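Penicillin-binding 1 transmembrane protein MrcA (Nitrosomonas europaea ATCC 19718, PDB 3D0F) probably polymerises glycan strands and cross-links their peptides in cell-wall peptidoglycan synthesis, with this OB-like domain of unknown role. Local coordinates at residues S33-T45 and R83-T95. Residues are numbered along the deposited sequence; the frame is centred on the assembly and turned at random.
Sequences SDDILAAVVLSAT and RIRPGALIRVKKT. With PO4 (phosphate ion), chain C.
Leu37 and Val92 bond to each other in both directions, N to O 2.8 Å each way, and Ala39 and Ile90 repeat the exchange at the next hydrogen-bonded pair. Val41 N then takes Ala88 O, and Gly87 N returns to Val41 O, closing the antiparallel pairing onto the type II turn Arg85-Ala88.

Val41 carries the apolar end. With CG1 anti to the backbone N (chi1 172°), CG2 is left to meet Ile90 CD1 at 3.6 Å, the two side chains crossing at about a right angle, and Ile84 CG2 at 3.8 Å; Ile84 CG2 also reaches Ala44 CB. Further along the same face, Val92 CG2 lies against Ala39 CB and Leu37 CB.

On the Ala38 face, Arg91 CB meets Ile36 CG2 at 3.7 Å, and a bend at chi2 (-75°) swings the guanidinium back along Ala38, bringing NH1 to 3.6 Å from Ala38 CB. A phosphate ion meets the guanidinium edge, NH1 to O4 3.0 Å and NH2 to O1 2.9 Å; Glu8 of the second subunit also salt-bridges NH2.

Water links Asp35 O to Lys94 N, while Asp35 OD1 pairs with Arg53 of the second subunit.

Strand 37-45 lies between 48-53 and 88-94 in the antiparallel sheet of this OB-like domain, with a classic beta bulge at Leu42-Ser43 opposite Glu50.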
loop_
_atom_site.group_PDB
_atom_site.type_symbol
_atom_site.label_atom_id
_atom_site.label_comp_id
_atom_site.label_asym_id
_atom_site.label_seq_id
_atom_site.Cartn_x
_atom_site.Cartn_y
_atom_site.Cartn_z
ATOM N N SER A 33 3.104 -5.067 -4.602
ATOM C CA SER A 33 1.679 -4.832 -4.254
ATOM C C SER A 33 1.521 -3.546 -3.475
ATOM O O SER A 33 0.413 -3.205 -3.077
ATOM C CB SER A 33 1.105 -6.020 -3.479
ATOM O OG SER A 33 1.840 -6.216 -2.298
ATOM N N ASP A 34 2.606 -2.790 -3.254
ATOM C CA ASP A 34 2.488 -1.562 -2.446
ATOM C C ASP A 34 1.521 -0.565 -3.117
ATOM O O ASP A 34 1.533 -0.384 -4.331
ATOM C CB ASP A 34 3.856 -0.907 -2.265
ATOM C CG ASP A 34 4.724 -1.593 -1.188
ATOM O OD1 ASP A 34 4.297 -2.611 -0.602
ATOM O OD2 ASP A 34 5.843 -1.037 -0.990
ATOM N N ASP A 35 0.697 0.039 -2.275
ATOM C CA ASP A 35 -0.275 1.067 -2.660
ATOM C C ASP A 35 -1.481 0.513 -3.413
ATOM O O ASP A 35 -2.362 1.291 -3.823
ATOM C CB ASP A 35 0.369 2.181 -3.458
ATOM C CG ASP A 35 1.634 2.783 -2.770
ATOM O OD1 ASP A 35 1.478 3.232 -1.614
ATOM O OD2 ASP A 35 2.723 2.801 -3.411
ATOM N N ILE A 36 -1.515 -0.790 -3.599
ATOM C CA ILE A 36 -2.656 -1.493 -4.217
ATOM C C ILE A 36 -3.447 -2.060 -3.065
ATOM O O ILE A 36 -3.046 -3.065 -2.448
ATOM C CB ILE A 36 -2.233 -2.607 -5.209
ATOM C CG1 ILE A 36 -1.429 -1.968 -6.336
ATOM C CG2 ILE A 36 -3.509 -3.313 -5.772
ATOM C CD1 ILE A 36 -0.861 -2.949 -7.347
ATOM N N LEU A 37 -4.568 -1.409 -2.775
ATOM C CA LEU A 37 -5.302 -1.595 -1.530
ATOM C C LEU A 37 -6.596 -2.358 -1.715
ATOM O O LEU A 37 -7.225 -2.284 -2.745
ATOM C CB LEU A 37 -5.643 -0.241 -0.934
ATOM C CG LEU A 37 -4.489 0.732 -0.798
ATOM C CD1 LEU A 37 -4.949 1.983 -0.091
ATOM C CD2 LEU A 37 -3.264 0.077 -0.106
ATOM N N ALA A 38 -6.984 -3.096 -0.691
ATOM C CA ALA A 38 -8.251 -3.832 -0.714
ATOM C C ALA A 38 -9.402 -2.868 -0.478
ATOM O O ALA A 38 -9.341 -1.930 0.326
ATOM C CB ALA A 38 -8.276 -4.971 0.362
ATOM N N ALA A 39 -10.532 -3.139 -1.142
ATOM C CA ALA A 39 -11.734 -2.393 -0.863
ATOM C C ALA A 39 -12.936 -3.294 -1.157
ATOM O O ALA A 39 -12.872 -4.176 -2.005
ATOM C CB ALA A 39 -11.836 -1.099 -1.676
ATOM N N VAL A 40 -14.014 -3.037 -0.460
ATOM C CA VAL A 40 -15.263 -3.763 -0.709
ATOM C C VAL A 40 -16.269 -2.819 -1.327
ATOM O O VAL A 40 -16.512 -1.728 -0.812
ATOM C CB VAL A 40 -15.879 -4.419 0.563
ATOM C CG1 VAL A 40 -16.167 -3.391 1.653
ATOM C CG2 VAL A 40 -17.162 -5.167 0.221
ATOM N N VAL A 41 -16.865 -3.248 -2.418
ATOM C CA VAL A 41 -17.837 -2.429 -3.142
ATOM C C VAL A 41 -19.153 -2.292 -2.363
ATOM O O VAL A 41 -19.703 -3.290 -1.865
ATOM C CB VAL A 41 -18.072 -2.951 -4.579
ATOM C CG1 VAL A 41 -19.284 -2.175 -5.271
ATOM C CG2 VAL A 41 -16.749 -2.819 -5.389
ATOM N N LEU A 42 -19.600 -1.048 -2.233
ATOM C CA LEU A 42 -20.898 -0.728 -1.629
ATOM C C LEU A 42 -21.992 -0.474 -2.671
ATOM O O LEU A 42 -23.150 -0.782 -2.437
ATOM C CB LEU A 42 -20.767 0.517 -0.730
ATOM C CG LEU A 42 -19.673 0.379 0.332
ATOM C CD1 LEU A 42 -19.642 1.647 1.200
ATOM C CD2 LEU A 42 -19.777 -0.887 1.189
ATOM N N SER A 43 -21.655 0.186 -3.777
ATOM C CA SER A 43 -22.550 0.432 -4.841
ATOM C C SER A 43 -21.785 0.470 -6.145
ATOM O O SER A 43 -20.618 0.829 -6.150
ATOM C CB SER A 43 -23.281 1.734 -4.606
ATOM O OG SER A 43 -22.448 2.836 -4.817
ATOM N N ALA A 44 -22.461 0.143 -7.248
ATOM C CA ALA A 44 -21.805 0.139 -8.563
ATOM C C ALA A 44 -22.755 0.406 -9.679
ATOM O O ALA A 44 -23.843 -0.172 -9.754
ATOM C CB ALA A 44 -21.108 -1.161 -8.821
ATOM N N THR A 45 -22.360 1.343 -10.513
ATOM C CA THR A 45 -22.997 1.658 -11.805
ATOM C C THR A 45 -21.883 1.853 -12.845
ATOM O O THR A 45 -20.711 2.004 -12.484
ATOM C CB THR A 45 -23.829 2.944 -11.718
ATOM O OG1 THR A 45 -22.950 4.074 -11.640
ATOM C CG2 THR A 45 -24.789 2.925 -10.496
ATOM N N ARG A 83 -19.767 -9.761 -12.426
ATOM C CA ARG A 83 -19.649 -8.308 -12.469
ATOM C C ARG A 83 -19.414 -7.712 -11.079
ATOM O O ARG A 83 -19.745 -8.324 -10.072
ATOM C CB ARG A 83 -20.867 -7.668 -13.103
ATOM C CG ARG A 83 -22.060 -7.693 -12.254
ATOM C CD ARG A 83 -23.300 -7.136 -12.976
ATOM N NE ARG A 83 -24.402 -7.317 -12.054
ATOM C CZ ARG A 83 -24.799 -6.454 -11.106
ATOM N NH1 ARG A 83 -24.208 -5.248 -10.904
ATOM N NH2 ARG A 83 -25.812 -6.818 -10.328
ATOM N N ILE A 84 -18.873 -6.517 -11.073
ATOM C CA ILE A 84 -18.747 -5.710 -9.857
ATOM C C ILE A 84 -20.149 -5.333 -9.362
ATOM O O ILE A 84 -20.991 -4.846 -10.139
ATOM C CB ILE A 84 -17.903 -4.484 -10.119
ATOM C CG1 ILE A 84 -16.449 -4.925 -10.372
ATOM C CG2 ILE A 84 -17.985 -3.480 -8.949
ATOM C CD1 ILE A 84 -15.560 -3.927 -11.077
ATOM N N ARG A 85 -20.388 -5.566 -8.076
ATOM C CA ARG A 85 -21.726 -5.439 -7.445
ATOM C C ARG A 85 -21.482 -5.267 -5.950
ATOM O O ARG A 85 -20.386 -5.561 -5.460
ATOM C CB ARG A 85 -22.603 -6.682 -7.702
ATOM C CG ARG A 85 -22.462 -7.877 -6.682
ATOM C CD ARG A 85 -23.605 -8.933 -6.819
ATOM N NE ARG A 85 -23.583 -9.932 -5.735
ATOM C CZ ARG A 85 -23.090 -11.165 -5.834
ATOM N NH1 ARG A 85 -22.646 -11.640 -6.995
ATOM N NH2 ARG A 85 -23.108 -11.962 -4.766
ATOM N N PRO A 86 -22.499 -4.825 -5.187
ATOM C CA PRO A 86 -22.208 -4.723 -3.756
ATOM C C PRO A 86 -21.678 -5.997 -3.101
ATOM O O PRO A 86 -22.271 -7.085 -3.255
ATOM C CB PRO A 86 -23.543 -4.288 -3.155
ATOM C CG PRO A 86 -24.246 -3.653 -4.256
ATOM C CD PRO A 86 -23.848 -4.349 -5.510
ATOM N N GLY A 87 -20.589 -5.848 -2.370
ATOM C CA GLY A 87 -19.872 -6.943 -1.739
ATOM C C GLY A 87 -18.639 -7.394 -2.488
ATOM O O GLY A 87 -17.835 -8.131 -1.944
ATOM N N ALA A 88 -18.489 -6.951 -3.730
ATOM C CA ALA A 88 -17.322 -7.351 -4.500
ATOM C C ALA A 88 -16.071 -6.875 -3.796
ATOM O O ALA A 88 -15.968 -5.716 -3.443
ATOM C CB ALA A 88 -17.404 -6.778 -5.881
ATOM N N LEU A 89 -15.111 -7.782 -3.653
ATOM C CA LEU A 89 -13.769 -7.463 -3.179
ATOM C C LEU A 89 -12.918 -7.063 -4.384
ATOM O O LEU A 89 -12.685 -7.849 -5.319
ATOM C CB LEU A 89 -13.143 -8.676 -2.452
ATOM C CG LEU A 89 -11.715 -8.487 -1.941
ATOM C CD1 LEU A 89 -11.612 -7.332 -0.950
ATOM C CD2 LEU A 89 -11.220 -9.810 -1.346
ATOM N N ILE A 90 -12.472 -5.815 -4.360
ATOM C CA ILE A 90 -11.635 -5.237 -5.429
ATOM C C ILE A 90 -10.355 -4.713 -4.875
ATOM O O ILE A 90 -10.155 -4.650 -3.658
ATOM C CB ILE A 90 -12.401 -4.124 -6.205
ATOM C CG1 ILE A 90 -12.856 -2.997 -5.279
ATOM C CG2 ILE A 90 -13.642 -4.789 -6.937
ATOM C CD1 ILE A 90 -13.312 -1.746 -5.977
ATOM N N ARG A 91 -9.486 -4.303 -5.773
ATOM C CA ARG A 91 -8.260 -3.628 -5.392
ATOM C C ARG A 91 -8.279 -2.264 -6.048
ATOM O O ARG A 91 -8.685 -2.112 -7.203
ATOM C CB ARG A 91 -7.028 -4.418 -5.864
ATOM C CG ARG A 91 -7.009 -5.859 -5.328
ATOM C CD ARG A 91 -6.624 -5.980 -3.849
ATOM N NE ARG A 91 -6.874 -7.353 -3.436
ATOM C CZ ARG A 91 -6.570 -7.864 -2.243
ATOM N NH1 ARG A 91 -5.942 -7.136 -1.343
ATOM N NH2 ARG A 91 -6.903 -9.136 -1.987
ATOM N N VAL A 92 -7.770 -1.302 -5.312
ATOM C CA VAL A 92 -7.742 0.095 -5.764
ATOM C C VAL A 92 -6.398 0.753 -5.534
ATOM O O VAL A 92 -5.659 0.375 -4.605
ATOM C CB VAL A 92 -8.851 0.903 -5.054
ATOM C CG1 VAL A 92 -10.200 0.321 -5.407
ATOM C CG2 VAL A 92 -8.671 0.852 -3.540
ATOM N N LYS A 93 -6.116 1.763 -6.352
ATOM C CA LYS A 93 -4.892 2.535 -6.184
ATOM C C LYS A 93 -5.209 4.014 -6.474
ATOM O O LYS A 93 -5.897 4.307 -7.454
ATOM C CB LYS A 93 -3.858 2.009 -7.170
ATOM C CG LYS A 93 -2.456 2.598 -7.053
ATOM C CD LYS A 93 -1.523 1.948 -8.052
ATOM C CE LYS A 93 -0.176 2.611 -8.150
ATOM N NZ LYS A 93 0.378 3.172 -6.937
ATOM N N LYS A 94 -4.541 4.897 -5.747
ATOM C CA LYS A 94 -4.726 6.331 -5.898
ATOM C C LYS A 94 -3.694 6.836 -6.908
ATOM O O LYS A 94 -2.479 6.589 -6.742
ATOM C CB LYS A 94 -4.579 7.010 -4.545
ATOM C CG LYS A 94 -5.029 8.465 -4.542
ATOM C CD LYS A 94 -4.832 9.072 -3.172
ATOM C CE LYS A 94 -5.590 10.355 -2.987
ATOM N NZ LYS A 94 -5.168 10.976 -1.712
ATOM N N THR A 95 -4.137 7.517 -7.954
ATOM C CA THR A 95 -3.212 8.051 -8.925
ATOM C C THR A 95 -2.499 9.301 -8.391
ATOM O O THR A 95 -2.893 9.891 -7.378
ATOM C CB THR A 95 -3.901 8.422 -10.201
ATOM O OG1 THR A 95 -4.697 9.599 -9.934
ATOM C CG2 THR A 95 -4.779 7.258 -10.750
HETATM P P PO4 C . -5.129 -9.936 1.290
HETATM O O1 PO4 C . -6.096 -10.623 0.368
HETATM O O2 PO4 C . -5.368 -10.488 2.675
HETATM O O3 PO4 C . -3.711 -10.238 0.843
HETATM O O4 PO4 C . -5.305 -8.440 1.324
HETATM O O HOH W 1 -2.808 3.933 -3.590
HETATM O O HOH W 2 3.237 2.414 -5.765
HETATM O O HOH W 3 -4.027 -5.063 -1.141
HETATM O O HOH W 4 -24.377 -2.791 -8.707
#